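Local coordinates for protein glucoamylase (Thermoanaerobacterium thermosaccharolyticum, PDB 1LF6) that hydrolyses terminal alpha-1,4-linked glucose units one after another from the non-reducing ends of starch-type chains, releasing beta-D-glucose, at residues N295-Y298 and Y299-M303; A657-V660 and I661-S665; K99-D102 and K103-G106; N275-D278 and E279-Y283. All coordinates share one frame; numbering follows the deposited sequence.

Contact 1 of 4, residues N295-Y298 and Y299-M303; sequences NSLY and YNSMM
Tyr299 N donates to Asn295 O at the N-cap, and Asn300, Ser301 and Met302 repeat the i to i-4 bond to Ser296, Leu297 and Tyr298, forming the first turns of helix 296-306. Leu297 O is gripped twice by Ser301, whose N (2.8 Å) and OG (2.7 Å) arrive from opposite faces of the carbonyl plane. A serine suits this buried turn because its hydroxyl, beside its own backbone N (chi1 -61°), can fold back onto the helix; OG also bonds to His656. Tyr298 and Tyr299 form a T-shaped pair, with the edge of Tyr298 directed at the face of Tyr299 and the planes at 67°. CD2 of Tyr298 stands over the centre of the Tyr299 ring, and Tyr298 CE2 lies 3.9 Å from Tyr299 CE1. This helix lies in the GH15 (alpha/alpha)-barrel part, packing on helices 653-668 and 342-355. With an alanine in place of Tyr299, the edge of Tyr298 would probably lose the face it rests on, opening a gap toward Cys284. Met302 CG lies over one face of the Tyr298 ring, toward its rim, 4.1 Å from Tyr298 CE1, and SD makes an oblique Met-aromatic contact. Tyr298 OH bonds to Asn288 O.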
loop_
_atom_site.group_PDB
_atom_site.type_symbol
_atom_site.label_atom_id
_atom_site.label_comp_id
_atom_site.label_asym_id
_atom_site.label_seq_id
_atom_site.Cartn_x
_atom_site.Cartn_y
_atom_site.Cartn_z
ATOM N N ASN A 295 1.706 16.645 -12.980
ATOM C CA ASN A 295 1.925 15.586 -13.959
ATOM C C ASN A 295 1.149 14.307 -13.651
ATOM O O ASN A 295 0.404 14.235 -12.673
ATOM C CB ASN A 295 3.424 15.283 -14.075
ATOM C CG ASN A 295 4.023 14.766 -12.776
ATOM O OD1 ASN A 295 5.238 14.610 -12.660
ATOM N ND2 ASN A 295 3.173 14.496 -11.798
ATOM N N SER A 296 1.332 13.295 -14.489
ATOM C CA SER A 296 0.623 12.035 -14.317
ATOM C C SER A 296 0.927 11.326 -13.003
ATOM O O SER A 296 0.017 10.824 -12.340
ATOM C CB SER A 296 0.922 11.096 -15.488
ATOM O OG SER A 296 2.289 10.731 -15.512
ATOM N N LEU A 297 2.195 11.279 -12.617
ATOM C CA LEU A 297 2.550 10.600 -11.375
ATOM C C LEU A 297 1.926 11.304 -10.183
ATOM O O LEU A 297 1.567 10.662 -9.200
ATOM C CB LEU A 297 4.072 10.520 -11.211
ATOM C CG LEU A 297 4.582 9.659 -10.050
ATOM C CD1 LEU A 297 3.930 8.284 -10.082
ATOM C CD2 LEU A 297 6.094 9.529 -10.143
ATOM N N TYR A 298 1.792 12.625 -10.272
ATOM C CA TYR A 298 1.186 13.405 -9.197
ATOM C C TYR A 298 -0.266 12.973 -9.036
ATOM O O TYR A 298 -0.707 12.631 -7.941
ATOM C CB TYR A 298 1.244 14.897 -9.534
ATOM C CG TYR A 298 0.329 15.773 -8.705
ATOM C CD1 TYR A 298 0.613 16.051 -7.370
ATOM C CD2 TYR A 298 -0.805 16.361 -9.272
ATOM C CE1 TYR A 298 -0.205 16.904 -6.617
ATOM C CE2 TYR A 298 -1.630 17.213 -8.529
ATOM C CZ TYR A 298 -1.322 17.485 -7.207
ATOM O OH TYR A 298 -2.103 18.368 -6.493
ATOM N N TYR A 299 -1.016 12.994 -10.130
ATOM C CA TYR A 299 -2.412 12.590 -10.076
ATOM C C TYR A 299 -2.532 11.107 -9.713
ATOM O O TYR A 299 -3.382 10.722 -8.904
ATOM C CB TYR A 299 -3.091 12.885 -11.421
ATOM C CG TYR A 299 -3.367 14.359 -11.641
ATOM C CD1 TYR A 299 -4.293 15.037 -10.850
ATOM C CD2 TYR A 299 -2.694 15.079 -12.629
ATOM C CE1 TYR A 299 -4.545 16.409 -11.036
ATOM C CE2 TYR A 299 -2.936 16.450 -12.822
ATOM C CZ TYR A 299 -3.863 17.104 -12.020
ATOM O OH TYR A 299 -4.097 18.452 -12.209
ATOM N N ASN A 300 -1.677 10.275 -10.298
ATOM C CA ASN A 300 -1.718 8.845 -10.001
ATOM C C ASN A 300 -1.529 8.640 -8.501
ATOM O O ASN A 300 -2.292 7.909 -7.865
ATOM C CB ASN A 300 -0.620 8.092 -10.774
ATOM C CG ASN A 300 -0.779 6.575 -10.695
ATOM O OD1 ASN A 300 0.148 5.859 -10.313
ATOM N ND2 ASN A 300 -1.953 6.083 -11.062
ATOM N N SER A 301 -0.516 9.295 -7.936
ATOM C CA SER A 301 -0.236 9.172 -6.507
ATOM C C SER A 301 -1.425 9.615 -5.656
ATOM O O SER A 301 -1.801 8.928 -4.710
ATOM C CB SER A 301 0.995 10.006 -6.128
ATOM O OG SER A 301 2.147 9.559 -6.828
ATOM N N MET A 302 -2.022 10.756 -5.999
ATOM C CA MET A 302 -3.148 11.257 -5.222
ATOM C C MET A 302 -4.385 10.358 -5.266
ATOM O O MET A 302 -5.112 10.255 -4.278
ATOM C CB MET A 302 -3.507 12.683 -5.655
ATOM C CG MET A 302 -2.449 13.730 -5.290
ATOM S SD MET A 302 -1.892 13.621 -3.575
ATOM C CE MET A 302 -3.447 13.789 -2.678
ATOM N N MET A 303 -4.629 9.703 -6.397
ATOM C CA MET A 303 -5.782 8.815 -6.505
ATOM C C MET A 303 -5.521 7.566 -5.667
ATOM O O MET A 303 -6.409 7.078 -4.956
ATOM C CB MET A 303 -6.025 8.416 -7.963
ATOM C CG MET A 303 -6.301 9.599 -8.880
ATOM S SD MET A 303 -6.827 9.139 -10.544
ATOM C CE MET A 303 -8.467 9.582 -10.466
#

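Contact 2 of 4, residues A657-V660 and I661-S665; sequences AEYV and ILFAS
Helix 653-668, one of the last helices of the chain and part of the (alpha/alpha) barrel, carries this contact on two successive turns, with Tyr659 and Phe663 meeting one turn apart. CB of Phe663 sits over one face of the Tyr659 ring, 4.3 Å from its centroid and 24° off the ring normal, a CH-pi contact displaced toward the rim, with Tyr659 CE1 4.0 Å from Phe663 CB. Tyr659 chi1 (171°) lays the tyrosine ring along the helix under Phe663 CB, while Phe663 chi1 (174°) sends its own ring onward past the tyrosine hydroxyl. The two rings are nearly parallel but slid apart, so they barely overlap, and Phe663 CD1 instead approaches Tyr659 OH at 3.5 Å. That hydroxyl bonds to Glu625, which satisfies the polar end of an otherwise buried ring.

Beneath the rings the backbone bonds are regular: Phe663 N reaches Tyr659 O at 2.8 Å and Ala664 N reaches Val660 O at 3.0 Å. Ser665 grips Ile661 O with both N and OG from opposite faces of its plane, OG at 2.6 Å. The small Ala664 fits close against Phe290 and Leu672, while Glu658 turns its carboxylate to a salt bridge with Arg541. Aliphatic Val660 packs on helix 296-306 and Leu662 on helix 618-627, the helix-against-helix packing characteristic of an (alpha/alpha) toroid.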
loop_
_atom_site.group_PDB
_atom_site.type_symbol
_atom_site.label_atom_id
_atom_site.label_comp_id
_atom_site.label_asym_id
_atom_site.label_seq_id
_atom_site.Cartn_x
_atom_site.Cartn_y
_atom_site.Cartn_z
ATOM N N ALA A 657 3.123 9.629 -1.132
ATOM C CA ALA A 657 2.861 10.877 -0.435
ATOM C C ALA A 657 4.137 11.710 -0.474
ATOM O O ALA A 657 4.100 12.925 -0.692
ATOM C CB ALA A 657 2.445 10.596 1.011
ATOM N N GLU A 658 5.274 11.047 -0.276
ATOM C CA GLU A 658 6.556 11.735 -0.301
ATOM C C GLU A 658 6.799 12.303 -1.699
ATOM O O GLU A 658 7.285 13.420 -1.831
ATOM C CB GLU A 658 7.690 10.778 0.074
ATOM C CG GLU A 658 9.053 11.452 0.248
ATOM C CD GLU A 658 9.120 12.358 1.470
ATOM O OE1 GLU A 658 8.157 12.371 2.264
ATOM O OE2 GLU A 658 10.146 13.054 1.637
ATOM N N TYR A 659 6.466 11.538 -2.742
ATOM C CA TYR A 659 6.664 12.032 -4.104
ATOM C C TYR A 659 5.826 13.282 -4.351
ATOM O O TYR A 659 6.311 14.261 -4.915
ATOM C CB TYR A 659 6.306 10.977 -5.164
ATOM C CG TYR A 659 6.310 11.567 -6.562
ATOM C CD1 TYR A 659 5.141 12.086 -7.124
ATOM C CD2 TYR A 659 7.499 11.711 -7.275
ATOM C CE1 TYR A 659 5.160 12.743 -8.354
ATOM C CE2 TYR A 659 7.528 12.369 -8.508
ATOM C CZ TYR A 659 6.355 12.884 -9.036
ATOM O OH TYR A 659 6.377 13.553 -10.237
ATOM N N VAL A 660 4.567 13.241 -3.936
ATOM C CA VAL A 660 3.675 14.385 -4.109
ATOM C C VAL A 660 4.253 15.627 -3.433
ATOM O O VAL A 660 4.350 16.689 -4.046
ATOM C CB VAL A 660 2.277 14.083 -3.520
ATOM C CG1 VAL A 660 1.421 15.347 -3.494
ATOM C CG2 VAL A 660 1.601 13.022 -4.352
ATOM N N ILE A 661 4.648 15.485 -2.170
ATOM C CA ILE A 661 5.204 16.603 -1.417
ATOM C C ILE A 661 6.513 17.117 -2.016
ATOM O O ILE A 661 6.761 18.325 -2.037
ATOM C CB ILE A 661 5.408 16.201 0.069
ATOM C CG1 ILE A 661 4.039 15.997 0.728
ATOM C CG2 ILE A 661 6.193 17.270 0.813
ATOM C CD1 ILE A 661 4.083 15.278 2.061
ATOM N N LEU A 662 7.346 16.205 -2.515
ATOM C CA LEU A 662 8.626 16.585 -3.122
ATOM C C LEU A 662 8.389 17.314 -4.440
ATOM O O LEU A 662 8.979 18.361 -4.705
ATOM C CB LEU A 662 9.477 15.341 -3.382
ATOM C CG LEU A 662 10.755 15.575 -4.188
ATOM C CD1 LEU A 662 11.639 16.562 -3.441
ATOM C CD2 LEU A 662 11.477 14.254 -4.420
ATOM N N PHE A 663 7.529 16.730 -5.266
ATOM C CA PHE A 663 7.167 17.292 -6.558
ATOM C C PHE A 663 6.704 18.740 -6.386
ATOM O O PHE A 663 7.181 19.642 -7.073
ATOM C CB PHE A 663 6.043 16.449 -7.176
ATOM C CG PHE A 663 5.477 17.019 -8.446
ATOM C CD1 PHE A 663 6.211 16.996 -9.622
ATOM C CD2 PHE A 663 4.210 17.598 -8.458
ATOM C CE1 PHE A 663 5.696 17.543 -10.800
ATOM C CE2 PHE A 663 3.682 18.148 -9.623
ATOM C CZ PHE A 663 4.426 18.121 -10.797
ATOM N N ALA A 664 5.769 18.948 -5.464
ATOM C CA ALA A 664 5.224 20.274 -5.186
ATOM C C ALA A 664 6.260 21.196 -4.539
ATOM O O ALA A 664 6.351 22.382 -4.876
ATOM C CB ALA A 664 4.002 20.141 -4.275
ATOM N N SER A 665 7.037 20.651 -3.606
ATOM C CA SER A 665 8.055 21.439 -2.919
ATOM C C SER A 665 9.128 21.918 -3.887
ATOM O O SER A 665 9.614 23.039 -3.773
ATOM C CB SER A 665 8.708 20.623 -1.789
ATOM O OG SER A 665 7.774 20.322 -0.763
#

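Contact 3 of 4, residues K99-D102 and K103-G106; sequences KFTD and KSLG
Phe100 lays one face of its ring over the backbone of Gly106 across the loop joining strands 93-99 and 107-113. From the backbone, Phe100 N donates to Gly106 O at 2.9 Å, approaching from above the carbonyl plane. Phe100 CB then passes 3.8 Å from Ser104 OG, and CG lies against the Gly106 carbonyl. With CG beside its own backbone N (chi1 -67°), the ring spreads over the glycine: CD1 is 3.5 Å from Gly106 CA, CE1 nearly as near, and CZ at the tip still touches Gly106 C. The glycine CA forms a CH-pi contact 3.8 Å from the ring centroid. Glycine suits the place, since a CB here would run into Phe100 CD1. Replacing Phe100 by a serine would probably uncover the Gly106 backbone and leave Lys273 without its cation-pi partner.

Farther round the loop, Thr101 OG1 shares a hydrogen bond with Ser104 OG (2.7 Å) and accepts a second from Lys103 N (3.2 Å). Both hydroxyls sit between their own N and carbonyl carbon, which turns them inward so that they tie the loop to itself. Leu105 centres an inverse gamma turn. The extended Lys103 chain carries NZ to Asn285. The loop is thus wedged between two helices: Phe100 and Ser104 rest on Ile277 of helix 269-284, and Asp102 and Leu105 on helix 296-306, while its ends run into the paired antiparallel strands.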
loop_
_atom_site.group_PDB
_atom_site.type_symbol
_atom_site.label_atom_id
_atom_site.label_comp_id
_atom_site.label_asym_id
_atom_site.label_seq_id
_atom_site.Cartn_x
_atom_site.Cartn_y
_atom_site.Cartn_z
ATOM N N LYS A 99 -3.527 3.243 -17.855
ATOM C CA LYS A 99 -4.818 3.639 -17.286
ATOM C C LYS A 99 -5.723 4.202 -18.376
ATOM O O LYS A 99 -5.242 4.622 -19.426
ATOM C CB LYS A 99 -4.625 4.689 -16.180
ATOM C CG LYS A 99 -3.671 4.258 -15.061
ATOM C CD LYS A 99 -3.911 5.015 -13.759
ATOM C CE LYS A 99 -3.752 6.523 -13.909
ATOM N NZ LYS A 99 -2.385 6.907 -14.370
ATOM N N PHE A 100 -7.031 4.201 -18.124
ATOM C CA PHE A 100 -7.998 4.729 -19.085
ATOM C C PHE A 100 -7.598 6.169 -19.402
ATOM O O PHE A 100 -7.556 6.574 -20.562
ATOM C CB PHE A 100 -9.414 4.688 -18.493
ATOM C CG PHE A 100 -9.948 3.291 -18.278
ATOM C CD1 PHE A 100 -11.032 3.075 -17.434
ATOM C CD2 PHE A 100 -9.373 2.194 -18.922
ATOM C CE1 PHE A 100 -11.536 1.797 -17.230
ATOM C CE2 PHE A 100 -9.873 0.910 -18.723
ATOM C CZ PHE A 100 -10.956 0.714 -17.874
ATOM N N THR A 101 -7.308 6.936 -18.355
ATOM C CA THR A 101 -6.874 8.324 -18.488
ATOM C C THR A 101 -5.924 8.618 -17.329
ATOM O O THR A 101 -5.778 7.802 -16.416
ATOM C CB THR A 101 -8.045 9.325 -18.395
ATOM O OG1 THR A 101 -8.557 9.336 -17.058
ATOM C CG2 THR A 101 -9.161 8.947 -19.364
ATOM N N ASP A 102 -5.282 9.780 -17.374
ATOM C CA ASP A 102 -4.358 10.195 -16.326
ATOM C C ASP A 102 -5.083 10.645 -15.060
ATOM O O ASP A 102 -4.451 10.961 -14.050
ATOM C CB ASP A 102 -3.472 11.340 -16.823
ATOM C CG ASP A 102 -2.288 10.853 -17.627
ATOM O OD1 ASP A 102 -1.491 11.703 -18.086
ATOM O OD2 ASP A 102 -2.146 9.622 -17.797
ATOM N N LYS A 103 -6.409 10.678 -15.107
ATOM C CA LYS A 103 -7.175 11.110 -13.944
ATOM C C LYS A 103 -8.244 10.104 -13.541
ATOM O O LYS A 103 -9.328 10.481 -13.096
ATOM C CB LYS A 103 -7.801 12.488 -14.208
ATOM C CG LYS A 103 -6.760 13.595 -14.414
ATOM C CD LYS A 103 -7.385 14.943 -14.755
ATOM C CE LYS A 103 -6.321 16.031 -14.901
ATOM N NZ LYS A 103 -6.903 17.359 -15.287
ATOM N N SER A 104 -7.930 8.822 -13.708
ATOM C CA SER A 104 -8.842 7.741 -13.340
ATOM C C SER A 104 -8.073 6.452 -13.049
ATOM O O SER A 104 -7.103 6.120 -13.737
ATOM C CB SER A 104 -9.882 7.495 -14.450
ATOM O OG SER A 104 -9.277 7.181 -15.693
ATOM N N LEU A 105 -8.504 5.732 -12.018
ATOM C CA LEU A 105 -7.851 4.481 -11.650
ATOM C C LEU A 105 -8.510 3.295 -12.349
ATOM O O LEU A 105 -8.851 2.289 -11.723
ATOM C CB LEU A 105 -7.867 4.290 -10.129
ATOM C CG LEU A 105 -6.961 5.235 -9.326
ATOM C CD1 LEU A 105 -7.010 4.873 -7.850
ATOM C CD2 LEU A 105 -5.534 5.133 -9.837
ATOM N N GLY A 106 -8.699 3.446 -13.656
ATOM C CA GLY A 106 -9.281 2.396 -14.470
ATOM C C GLY A 106 -8.117 1.877 -15.287
ATOM O O GLY A 106 -7.272 2.659 -15.715
#

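Contact 4 of 4, residues N275-D278 and E279-Y283; sequences NYID and EWTKY
Ile277 O is held by two donors of one residue, Thr281 N at 2.8 Å and Thr281 OG1 at 2.7 Å. The amide comes in nearly along the C=O axis, whereas the hydroxyl stands above the carbonyl plane. This is a threonine folded back within helix 269-284, beside helix 296-306 and the loop after strand 93-99: chi1 of -56° sets OG1 beside its own N, and Ile277 CG2 lies 3.6 Å from Thr281 OG1.

On another side of the helix, Tyr276 and Trp280 lie alongside each other, pointing the same way, and form a T-shaped pair. The indole turns its five-membered-ring edge to the tyrosine face, with planes at 67° and Trp280 CD1 3.7 Å from Tyr276 CE2. Each aromatic spends its polar atom outside the pair: Tyr276 OH bonds to Leu105 O and Trp280 NE1 to Thr42 O, so both rings can be buried without stranding a donor. The backbone bond from Trp280 N to Tyr276 O is weak at 3.4 Å. A water supplements that carbonyl, donating one proton to Tyr276 O at 3.1 Å and the other to Glu279 OE2 at 2.9 Å, while its oxygen lies over the rim of the Tyr276 ring.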
loop_
_atom_site.group_PDB
_atom_site.type_symbol
_atom_site.label_atom_id
_atom_site.label_comp_id
_atom_site.label_asym_id
_atom_site.label_seq_id
_atom_site.Cartn_x
_atom_site.Cartn_y
_atom_site.Cartn_z
ATOM N N ASN A 275 -18.817 6.509 -16.108
ATOM C CA ASN A 275 -19.194 6.999 -14.783
ATOM C C ASN A 275 -18.042 6.795 -13.802
ATOM O O ASN A 275 -17.804 7.623 -12.921
ATOM C CB ASN A 275 -20.436 6.261 -14.264
ATOM C CG ASN A 275 -21.703 6.632 -15.023
ATOM O OD1 ASN A 275 -22.761 6.042 -14.807
ATOM N ND2 ASN A 275 -21.601 7.615 -15.910
ATOM N N TYR A 276 -17.336 5.679 -13.956
ATOM C CA TYR A 276 -16.209 5.371 -13.086
ATOM C C TYR A 276 -15.131 6.422 -13.306
ATOM O O TYR A 276 -14.624 7.022 -12.352
ATOM C CB TYR A 276 -15.658 3.977 -13.407
ATOM C CG TYR A 276 -14.486 3.545 -12.547
ATOM C CD1 TYR A 276 -14.685 2.934 -11.309
ATOM C CD2 TYR A 276 -13.175 3.744 -12.977
ATOM C CE1 TYR A 276 -13.599 2.526 -10.518
ATOM C CE2 TYR A 276 -12.086 3.343 -12.199
ATOM C CZ TYR A 276 -12.305 2.735 -10.974
ATOM O OH TYR A 276 -11.226 2.336 -10.214
ATOM N N ILE A 277 -14.807 6.656 -14.574
ATOM C CA ILE A 277 -13.789 7.630 -14.954
ATOM C C ILE A 277 -14.149 9.057 -14.540
ATOM O O ILE A 277 -13.313 9.772 -13.984
ATOM C CB ILE A 277 -13.540 7.596 -16.484
ATOM C CG1 ILE A 277 -12.991 6.228 -16.885
ATOM C CG2 ILE A 277 -12.570 8.698 -16.888
ATOM C CD1 ILE A 277 -12.899 6.014 -18.390
ATOM N N ASP A 278 -15.387 9.469 -14.807
ATOM C CA ASP A 278 -15.832 10.820 -14.464
ATOM C C ASP A 278 -15.705 11.113 -12.973
ATOM O O ASP A 278 -15.293 12.204 -12.582
ATOM C CB ASP A 278 -17.292 11.050 -14.885
ATOM C CG ASP A 278 -17.484 11.014 -16.388
ATOM O OD1 ASP A 278 -16.587 11.487 -17.120
ATOM O OD2 ASP A 278 -18.544 10.526 -16.840
ATOM N N GLU A 279 -16.072 10.142 -12.144
ATOM C CA GLU A 279 -15.999 10.321 -10.700
ATOM C C GLU A 279 -14.567 10.597 -10.257
ATOM O O GLU A 279 -14.320 11.476 -9.425
ATOM C CB GLU A 279 -16.536 9.082 -9.980
ATOM C CG GLU A 279 -17.535 9.407 -8.883
ATOM C CD GLU A 279 -18.095 8.172 -8.194
ATOM O OE1 GLU A 279 -19.009 8.326 -7.353
ATOM O OE2 GLU A 279 -17.626 7.051 -8.485
ATOM N N TRP A 280 -13.627 9.842 -10.817
ATOM C CA TRP A 280 -12.217 10.005 -10.493
ATOM C C TRP A 280 -11.650 11.298 -11.072
ATOM O O TRP A 280 -10.817 11.951 -10.447
ATOM C CB TRP A 280 -11.416 8.808 -11.016
ATOM C CG TRP A 280 -11.315 7.696 -10.025
ATOM C CD1 TRP A 280 -11.759 6.413 -10.176
ATOM C CD2 TRP A 280 -10.758 7.776 -8.708
ATOM N NE1 TRP A 280 -11.516 5.689 -9.033
ATOM C CE2 TRP A 280 -10.901 6.503 -8.115
ATOM C CE3 TRP A 280 -10.151 8.804 -7.969
ATOM C CZ2 TRP A 280 -10.460 6.226 -6.817
ATOM C CZ3 TRP A 280 -9.713 8.532 -6.681
ATOM C CH2 TRP A 280 -9.869 7.252 -6.116
ATOM N N THR A 281 -12.097 11.653 -12.272
ATOM C CA THR A 281 -11.635 12.865 -12.934
ATOM C C THR A 281 -12.092 14.074 -12.130
ATOM O O THR A 281 -11.341 15.031 -11.941
ATOM C CB THR A 281 -12.192 12.952 -14.369
ATOM O OG1 THR A 281 -11.824 11.771 -15.088
ATOM C CG2 THR A 281 -11.621 14.160 -15.095
ATOM N N LYS A 282 -13.326 14.013 -11.647
ATOM C CA LYS A 282 -13.899 15.085 -10.843
ATOM C C LYS A 282 -13.008 15.362 -9.634
ATOM O O LYS A 282 -12.755 16.516 -9.272
ATOM C CB LYS A 282 -15.292 14.676 -10.364
ATOM C CG LYS A 282 -15.948 15.678 -9.439
ATOM C CD LYS A 282 -17.258 15.135 -8.904
ATOM C CE LYS A 282 -17.949 16.152 -8.017
ATOM N NZ LYS A 282 -19.265 15.638 -7.543
ATOM N N TYR A 283 -12.539 14.293 -9.002
ATOM C CA TYR A 283 -11.673 14.436 -7.842
ATOM C C TYR A 283 -10.334 15.054 -8.211
ATOM O O TYR A 283 -9.869 15.963 -7.532
ATOM C CB TYR A 283 -11.434 13.085 -7.166
ATOM C CG TYR A 283 -10.373 13.166 -6.094
ATOM C CD1 TYR A 283 -9.121 12.571 -6.272
ATOM C CD2 TYR A 283 -10.605 13.874 -4.915
ATOM C CE1 TYR A 283 -8.125 12.682 -5.293
ATOM C CE2 TYR A 283 -9.620 13.993 -3.935
ATOM C CZ TYR A 283 -8.385 13.394 -4.128
ATOM O OH TYR A 283 -7.421 13.495 -3.152
HETATM O O HOH W 1 -14.961 6.325 -9.364
#

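Overall arrangement
The centre of contact 1 lies about 10 Å from those of contacts 2 and 3 and about 14 Å from that of contact 4, and it touches all three. Leu297 and Ser301 pack on Tyr659 and Val660 of contact 2, while Met303 reaches both the 99-106 loop and Trp280. Contacts 3 and 4, with centres about 9 Å apart, are joined through Leu105 O and Tyr276 OH at 2.8 Å, a probable hydrogen bond. Contact 2 touches neither of them. Contact 1 therefore links contact 2, in the helical barrel, to contacts 3 and 4 on the side of the N-terminal beta-sandwich domain. All four lie away from Glu435 and Glu438, the probable catalytic pair.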